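Long-range contact in assemblin (Human herpesvirus 3, PDB 1VZV), which is the serine protease domain of the viral capsid scaffolding protein and probably cleaves the assembly protein inside the procapsid so that the capsid matures: residues A53-I58 with A165-L170. Residues are numbered along the deposited sequence; the frame is centred on the assembly and turned at random.
Sequences AIIEDI and ARLLSL
Ile55 overlaps the end of Leu167 with most of its side chain: both CG2 and CG1 of the isoleucine lie against the single methyl CD2 of the leucine, the closer approach being CG2 to CD2 at 3.5 Å. The two side chains cross at about a right angle, and of the leucine's two branches CD2 does the touching. Leu167 chi1 (-51°) sets CG anti to the carbonyl carbon, and the end of the side chain comes nearer the strand than its CB bond, which leaves to one side, would suggest. Leu170 CD1 lies 4.0 Å from Ile55 CG2, and Arg166 NH1 3.6 Å from the same Ile55 CG2, the guanidinium being turned obliquely to the methyl. The Arg166 and Ile55 side chains run past each other in opposite directions; the arginine chain, bent at chi2 (63°), runs forward along the helix towards Leu170, one turn on. Farther back on the strand, Ala53 abuts the base of the same leucine, CB to Leu170 CB at 4.0 Å. Residues 53 and 55 thus face the helix, whereas Ile54 between them turns its side chain away, the alternation expected of a beta strand. Apart from the arginine at the margin the contact is apolar; the two segments bury 219 Å² in total. The axes of strand 53-56 and helix piece 165-170 come within 8.7 Å and run roughly antiparallel (154°). Helix 161-173 lies against one face of the sheet at the end of strand 47-56, away from the catalytic triad. Ala53 and Ile55 pair through their backbones with Leu64 and Phe62 of the antiparallel strand 61-67, and Phe62 touches both Ile55 and Leu167, extending the apolar layer beneath the helix. On another side, Leu168 packs against helix 149-152.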
# COMPACT_ATOMS: atom_id res chain seq x y z
N ALA A 53 21.74 -15.75 11.75
CA ALA A 53 21.85 -17.21 11.74
C ALA A 53 20.76 -17.92 10.95
O ALA A 53 19.61 -17.49 10.94
CB ALA A 53 21.88 -17.76 13.16
N ILE A 54 21.12 -19.04 10.32
CA ILE A 54 20.20 -19.87 9.52
C ILE A 54 20.50 -21.35 9.82
O ILE A 54 21.66 -21.75 9.77
CB ILE A 54 20.43 -19.70 7.96
CG1 ILE A 54 20.64 -18.24 7.57
CG2 ILE A 54 19.22 -20.25 7.20
CD1 ILE A 54 20.76 -18.02 6.07
N ILE A 55 19.51 -22.14 10.20
CA ILE A 55 19.78 -23.53 10.44
C ILE A 55 18.97 -24.29 9.46
O ILE A 55 18.16 -23.73 8.72
CB ILE A 55 19.35 -24.02 11.82
CG1 ILE A 55 17.85 -23.83 12.02
CG2 ILE A 55 20.19 -23.37 12.89
CD1 ILE A 55 17.27 -24.78 13.04
N GLU A 56 19.10 -25.60 9.54
CA GLU A 56 18.38 -26.49 8.66
C GLU A 56 17.40 -27.28 9.48
O GLU A 56 17.82 -28.05 10.36
CB GLU A 56 19.37 -27.42 7.99
CG GLU A 56 18.73 -28.40 7.09
CD GLU A 56 19.70 -29.48 6.73
OE1 GLU A 56 20.89 -29.17 6.48
OE2 GLU A 56 19.25 -30.66 6.71
N ASP A 57 16.11 -27.04 9.26
CA ASP A 57 15.04 -27.73 9.97
C ASP A 57 14.50 -28.90 9.16
O ASP A 57 14.65 -28.96 7.93
CB ASP A 57 13.91 -26.75 10.33
CG ASP A 57 12.67 -27.45 10.86
OD1 ASP A 57 12.81 -28.40 11.65
OD2 ASP A 57 11.54 -27.05 10.49
N ILE A 58 13.89 -29.86 9.86
CA ILE A 58 13.30 -31.03 9.23
C ILE A 58 12.38 -30.55 8.08
O ILE A 58 12.30 -31.19 7.03
CB ILE A 58 12.49 -31.85 10.32
CG1 ILE A 58 12.93 -33.31 10.33
CG2 ILE A 58 11.00 -31.81 10.05
CD1 ILE A 58 12.64 -34.04 9.06
N ALA A 165 16.60 -23.83 20.40
CA ALA A 165 17.79 -23.73 21.26
C ALA A 165 19.02 -23.32 20.50
O ALA A 165 19.75 -22.41 20.90
CB ALA A 165 18.05 -25.06 21.94
N ARG A 166 19.28 -24.07 19.42
CA ARG A 166 20.43 -23.89 18.57
C ARG A 166 20.57 -22.48 18.03
O ARG A 166 21.66 -21.93 18.06
CB ARG A 166 20.39 -24.92 17.44
CG ARG A 166 21.54 -24.83 16.48
CD ARG A 166 22.89 -25.11 17.14
NE ARG A 166 24.03 -24.46 16.48
CZ ARG A 166 24.18 -24.29 15.15
NH1 ARG A 166 23.25 -24.71 14.29
NH2 ARG A 166 25.27 -23.67 14.69
N LEU A 167 19.47 -21.88 17.57
CA LEU A 167 19.51 -20.52 17.03
C LEU A 167 19.90 -19.56 18.14
O LEU A 167 20.81 -18.75 17.99
CB LEU A 167 18.14 -20.10 16.53
CG LEU A 167 17.38 -21.00 15.58
CD1 LEU A 167 15.98 -20.50 15.48
CD2 LEU A 167 18.01 -20.96 14.25
N LEU A 168 19.20 -19.67 19.26
CA LEU A 168 19.42 -18.82 20.41
C LEU A 168 20.88 -18.78 20.83
O LEU A 168 21.36 -17.75 21.29
CB LEU A 168 18.54 -19.27 21.57
CG LEU A 168 17.35 -18.36 21.90
CD1 LEU A 168 16.78 -17.75 20.63
CD2 LEU A 168 16.28 -19.12 22.70
N SER A 169 21.60 -19.88 20.66
CA SER A 169 23.01 -19.91 21.04
C SER A 169 23.85 -19.17 20.01
O SER A 169 24.68 -18.33 20.36
CB SER A 169 23.50 -21.34 21.17
OG SER A 169 24.91 -21.35 21.41
N LEU A 170 23.63 -19.51 18.75
CA LEU A 170 24.35 -18.88 17.66
C LEU A 170 24.22 -17.38 17.83
O LEU A 170 25.20 -16.66 17.65
CB LEU A 170 23.75 -19.31 16.31
CG LEU A 170 23.96 -20.79 15.99
CD1 LEU A 170 22.96 -21.24 14.93
CD2 LEU A 170 25.40 -20.98 15.56